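Local coordinates for protein serine protease inhibitor (Schistosoma haematobium, PDB 3STO) that adopts the serpin fold and probably inhibits serine-type endopeptidases, at residues L50-G55 / A138-G143; S324-I329 / P333-N338. All coordinates share one frame; numbering follows the deposited sequence.

Contact 1: residues L50-G55 / A138-G143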
loop_
_atom_site.group_PDB
_atom_site.type_symbol
_atom_site.label_atom_id
_atom_site.label_comp_id
_atom_site.label_asym_id
_atom_site.label_seq_id
_atom_site.Cartn_x
_atom_site.Cartn_y
_atom_site.Cartn_z
ATOM N N LEU A 50 -1.932 8.305 -9.277
ATOM C CA LEU A 50 -2.783 8.372 -10.463
ATOM C C LEU A 50 -3.772 9.532 -10.404
ATOM O O LEU A 50 -3.915 10.314 -11.347
ATOM C CB LEU A 50 -3.587 7.092 -10.570
ATOM C CG LEU A 50 -3.834 6.678 -11.994
ATOM C CD1 LEU A 50 -2.499 6.766 -12.711
ATOM C CD2 LEU A 50 -4.372 5.279 -11.965
ATOM N N GLY A 51 -4.483 9.624 -9.295
ATOM C CA GLY A 51 -5.492 10.638 -9.146
ATOM C C GLY A 51 -4.937 12.037 -9.261
ATOM O O GLY A 51 -5.599 12.935 -9.773
ATOM N N ILE A 52 -3.728 12.253 -8.781
ATOM C CA ILE A 52 -3.209 13.607 -8.790
ATOM C C ILE A 52 -3.131 14.189 -10.234
ATOM O O ILE A 52 -3.471 15.355 -10.461
ATOM C CB ILE A 52 -1.894 13.688 -8.028
ATOM C CG1 ILE A 52 -1.714 15.069 -7.428
ATOM C CG2 ILE A 52 -0.713 13.286 -8.906
ATOM C CD1 ILE A 52 -0.638 15.088 -6.383
ATOM N N LEU A 53 -2.742 13.361 -11.205
ATOM C CA LEU A 53 -2.616 13.785 -12.604
ATOM C C LEU A 53 -3.948 14.234 -13.201
ATOM O O LEU A 53 -4.012 15.207 -13.930
ATOM C CB LEU A 53 -1.989 12.680 -13.448
ATOM C CG LEU A 53 -0.573 12.303 -12.988
ATOM C CD1 LEU A 53 -0.009 11.190 -13.831
ATOM C CD2 LEU A 53 0.339 13.516 -13.044
ATOM N N LEU A 54 -5.014 13.541 -12.865
ATOM C CA LEU A 54 -6.346 13.952 -13.267
ATOM C C LEU A 54 -6.929 15.080 -12.386
ATOM O O LEU A 54 -7.640 15.955 -12.875
ATOM C CB LEU A 54 -7.283 12.738 -13.228
ATOM C CG LEU A 54 -8.746 13.012 -13.504
ATOM C CD1 LEU A 54 -8.887 13.666 -14.892
ATOM C CD2 LEU A 54 -9.521 11.739 -13.425
ATOM N N GLY A 55 -6.660 15.036 -11.081
ATOM C CA GLY A 55 -7.227 16.005 -10.165
ATOM C C GLY A 55 -6.598 17.368 -10.382
ATOM O O GLY A 55 -7.221 18.386 -10.143
ATOM N N ALA A 138 1.766 22.372 -5.793
ATOM C CA ALA A 138 2.227 23.113 -4.617
ATOM C C ALA A 138 1.130 23.174 -3.571
ATOM O O ALA A 138 1.372 22.898 -2.394
ATOM C CB ALA A 138 2.651 24.511 -5.006
ATOM N N ASN A 139 -0.078 23.521 -4.007
ATOM C CA ASN A 139 -1.236 23.577 -3.112
ATOM C C ASN A 139 -1.713 22.196 -2.683
ATOM O O ASN A 139 -2.703 22.074 -1.955
ATOM C CB ASN A 139 -2.397 24.350 -3.755
ATOM C CG ASN A 139 -2.047 25.817 -4.052
ATOM O OD1 ASN A 139 -1.043 26.348 -3.558
ATOM N ND2 ASN A 139 -2.884 26.474 -4.858
ATOM N N ASP A 140 -1.017 21.160 -3.153
ATOM C CA ASP A 140 -1.302 19.781 -2.757
ATOM C C ASP A 140 -0.318 19.292 -1.700
ATOM O O ASP A 140 0.918 19.314 -1.900
ATOM C CB ASP A 140 -1.244 18.838 -3.953
ATOM C CG ASP A 140 -1.772 17.454 -3.624
ATOM O OD1 ASP A 140 -1.109 16.705 -2.863
ATOM O OD2 ASP A 140 -2.864 17.122 -4.123
ATOM N N SER A 141 -0.879 18.815 -0.596
ATOM C CA SER A 141 -0.101 18.469 0.591
ATOM C C SER A 141 0.835 17.292 0.378
ATOM O O SER A 141 2.038 17.380 0.664
ATOM C CB SER A 141 -1.030 18.166 1.763
ATOM O OG SER A 141 -0.278 17.988 2.937
ATOM N N GLU A 142 0.285 16.186 -0.115
ATOM C CA GLU A 142 1.086 14.982 -0.268
ATOM C C GLU A 142 1.824 14.893 -1.617
ATOM O O GLU A 142 2.591 13.961 -1.837
ATOM C CB GLU A 142 0.242 13.715 -0.045
ATOM C CG GLU A 142 -0.831 13.771 1.052
ATOM C CD GLU A 142 -0.328 14.116 2.491
ATOM O OE1 GLU A 142 0.298 13.217 3.194
ATOM O OE2 GLU A 142 -0.611 15.302 2.962
ATOM N N GLY A 143 1.615 15.856 -2.509
ATOM C CA GLY A 143 2.255 15.815 -3.820
ATOM C C GLY A 143 3.411 16.783 -3.991
ATOM O O GLY A 143 3.376 17.910 -3.486
#

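Contact 2: residues S324-I329 / P333-N338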
loop_
_atom_site.group_PDB
_atom_site.type_symbol
_atom_site.label_atom_id
_atom_site.label_comp_id
_atom_site.label_asym_id
_atom_site.label_seq_id
_atom_site.Cartn_x
_atom_site.Cartn_y
_atom_site.Cartn_z
ATOM N N SER A 324 -0.220 10.038 -25.406
ATOM C CA SER A 324 -0.215 10.784 -24.145
ATOM C C SER A 324 -0.671 12.221 -24.274
ATOM O O SER A 324 -0.094 12.970 -25.043
ATOM C CB SER A 324 1.185 10.790 -23.531
ATOM O OG SER A 324 1.143 11.323 -22.207
ATOM N N ASP A 325 -1.682 12.597 -23.493
ATOM C CA ASP A 325 -2.155 13.971 -23.433
ATOM C C ASP A 325 -1.957 14.574 -22.015
ATOM O O ASP A 325 -2.876 14.558 -21.183
ATOM C CB ASP A 325 -3.639 14.075 -23.893
ATOM C CG ASP A 325 -4.094 15.547 -24.165
ATOM O OD1 ASP A 325 -3.546 16.491 -23.556
ATOM O OD2 ASP A 325 -5.014 15.760 -24.991
ATOM N N LEU A 326 -0.759 15.110 -21.774
ATOM C CA LEU A 326 -0.450 15.844 -20.538
ATOM C C LEU A 326 -0.313 17.351 -20.816
ATOM O O LEU A 326 0.591 18.039 -20.321
ATOM C CB LEU A 326 0.802 15.303 -19.827
ATOM C CG LEU A 326 0.804 13.996 -18.984
ATOM C CD1 LEU A 326 -0.519 13.748 -18.309
ATOM C CD2 LEU A 326 1.236 12.770 -19.763
ATOM N N SER A 327 -1.244 17.867 -21.599
ATOM C CA SER A 327 -1.157 19.253 -22.014
ATOM C C SER A 327 -1.445 20.171 -20.837
ATOM O O SER A 327 -1.107 21.340 -20.876
ATOM C CB SER A 327 -2.106 19.522 -23.183
ATOM O OG SER A 327 -3.453 19.320 -22.797
ATOM N N GLY A 328 -2.064 19.633 -19.790
ATOM C CA GLY A 328 -2.289 20.381 -18.561
ATOM C C GLY A 328 -1.002 20.595 -17.770
ATOM O O GLY A 328 -0.944 21.441 -16.883
ATOM N N ILE A 329 0.030 19.819 -18.090
ATOM C CA ILE A 329 1.320 19.927 -17.407
ATOM C C ILE A 329 2.362 20.705 -18.229
ATOM O O ILE A 329 3.141 21.492 -17.684
ATOM C CB ILE A 329 1.919 18.526 -17.119
ATOM C CG1 ILE A 329 1.026 17.726 -16.164
ATOM C CG2 ILE A 329 3.345 18.646 -16.585
ATOM C CD1 ILE A 329 1.483 16.264 -15.993
ATOM N N PRO A 333 4.909 18.730 -26.319
ATOM C CA PRO A 333 4.240 17.438 -26.486
ATOM C C PRO A 333 5.253 16.308 -26.293
ATOM O O PRO A 333 6.461 16.565 -26.121
ATOM C CB PRO A 333 3.724 17.502 -27.930
ATOM C CG PRO A 333 4.737 18.345 -28.625
ATOM C CD PRO A 333 5.225 19.366 -27.610
ATOM N N ASN A 334 4.763 15.074 -26.304
ATOM C CA ASN A 334 5.615 13.927 -26.015
ATOM C C ASN A 334 5.936 13.698 -24.536
ATOM O O ASN A 334 6.660 12.766 -24.229
ATOM C CB ASN A 334 6.931 14.004 -26.795
ATOM C CG ASN A 334 6.725 13.965 -28.286
ATOM O OD1 ASN A 334 5.824 13.278 -28.787
ATOM N ND2 ASN A 334 7.557 14.704 -29.015
ATOM N N LEU A 335 5.447 14.545 -23.631
ATOM C CA LEU A 335 5.523 14.208 -22.216
ATOM C C LEU A 335 4.639 12.998 -21.962
ATOM O O LEU A 335 3.437 13.022 -22.254
ATOM C CB LEU A 335 5.059 15.341 -21.308
ATOM C CG LEU A 335 5.238 15.018 -19.819
ATOM C CD1 LEU A 335 6.699 14.825 -19.443
ATOM C CD2 LEU A 335 4.611 16.073 -18.965
ATOM N N TYR A 336 5.243 11.937 -21.443
ATOM C CA TYR A 336 4.475 10.787 -20.984
ATOM C C TYR A 336 5.200 10.156 -19.809
ATOM O O TYR A 336 6.348 10.512 -19.505
ATOM C CB TYR A 336 4.301 9.758 -22.090
ATOM C CG TYR A 336 5.605 9.095 -22.457
ATOM C CD1 TYR A 336 6.567 9.775 -23.211
ATOM C CD2 TYR A 336 5.883 7.784 -22.044
ATOM C CE1 TYR A 336 7.752 9.170 -23.564
ATOM C CE2 TYR A 336 7.068 7.169 -22.380
ATOM C CZ TYR A 336 7.999 7.865 -23.139
ATOM O OH TYR A 336 9.174 7.253 -23.474
ATOM N N VAL A 337 4.539 9.215 -19.143
ATOM C CA VAL A 337 5.133 8.620 -17.960
ATOM C C VAL A 337 5.974 7.407 -18.345
ATOM O O VAL A 337 5.458 6.468 -18.945
ATOM C CB VAL A 337 4.051 8.259 -16.925
ATOM C CG1 VAL A 337 4.652 7.377 -15.801
ATOM C CG2 VAL A 337 3.441 9.532 -16.356
ATOM N N ASN A 338 7.267 7.425 -18.017
ATOM C CA ASN A 338 8.126 6.279 -18.318
ATOM C C ASN A 338 7.963 5.190 -17.258
ATOM O O ASN A 338 7.797 4.014 -17.588
ATOM C CB ASN A 338 9.595 6.695 -18.370
ATOM C CG ASN A 338 9.901 7.616 -19.510
ATOM O OD1 ASN A 338 9.752 8.843 -19.396
ATOM N ND2 ASN A 338 10.334 7.035 -20.630
HETATM O O HOH W 1 1.639 15.398 -23.696
#

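Contact 1: residues L50-G55 / A138-G143
I52 on helix 43-55 of the serpin fold meets D140 and G143, in the loop that joins helix 131-138 to strand 143-148. The contact is small, and one isoleucine carries it from the helix side. The I52 side chain is extended: CG1 runs anti to the backbone N (chi1 -151°), and the second torsion is also near 180°. This carries the terminal methyl CD1 out to the loop. There it lies over one face of the D140 carboxylate, 3.8 Å from D140 CG and 3.9 Å from D140 OD1. It therefore meets the flat group broadside. The same methyl, I52 CD1, reaches the backbone of G143, with 3.9 Å to G143 CA. No hydrogen bond crosses between the two segments.

The carboxylate has other partners. G143 N gives a weak bond of 2.9 Å to D140 OD1, bent to 123° at the hydrogen. Y93 OH of helix 82-101 is hydrogen-bonded to the same oxygen. The Y93 side chain also touches I52, as does I121 of strand 112-124. I52 is thus buried between helix, strand and loop, while D140 keeps some exposure. This is packing typical of serpins, where helices lie against beta-sheet A near the start of its edge strand, here 143-148.

Contact 2: residues S324-I329 / P333-N338
S324 and Y336 come within 5.7 Å of each other CA to CA, and L326 and L335 within 6.4 Å, as the chain doubles back without backbone hydrogen bonds between the two segments. This is the serpin loop that leads from helix 307-312 into strand 339-348, a strand of beta-sheet A. Within 324-329 a tight turn is closed by the backbone bond I329 N to L326 O. Just before it, D325 forms an Asx turn: its OD1 takes a weak bond from S327 N and also accepts the S327 hydroxyl, which meets it nearly along the C-O axis.

The apolar centre is L335. With CG anti to the backbone N (chi1 -176°), its CD2 touches two side chains of the other arm. L335 CD2 lies 3.7 Å from I329 CG2 and 4.0 Å from L326 CB. The I329 and L335 side chains cross at about a right angle. M186 of strand 186-197 packs on both L326 and L335.

L335 O is the polar meeting point. S324 OG donates to L335 O over 2.9 Å, although the position of this hydroxyl is less certain. Y336 adds its CB, 3.6 Å from S324 CB, while its ring leads off and meets N334 O edge-on. One water bridges the arms: it accepts from L326 N at 3.1 Å, donates to S324 O at 3.3 Å, and gives a weak bond to L335 O.

From the N terminus, contact 1 comes first. It closes a long excursion from helix 43-55 through helices 61-70 and 82-101, strand 112-124 and helix 131-138. Contact 2 follows much later and closes a short loop, with only three residues between its segments. The two are in series; neither nests in nor crosses the other. Contact 1 leads into strand 143-148 and contact 2 into strand 339-348. Strands 112-124 and 186-197 lie between these two in the pairing order. The centres are about 16 Å apart. L53 CD2 and I329 CD1 meet at 4.2 Å, so helix 43-55 packs on both loops.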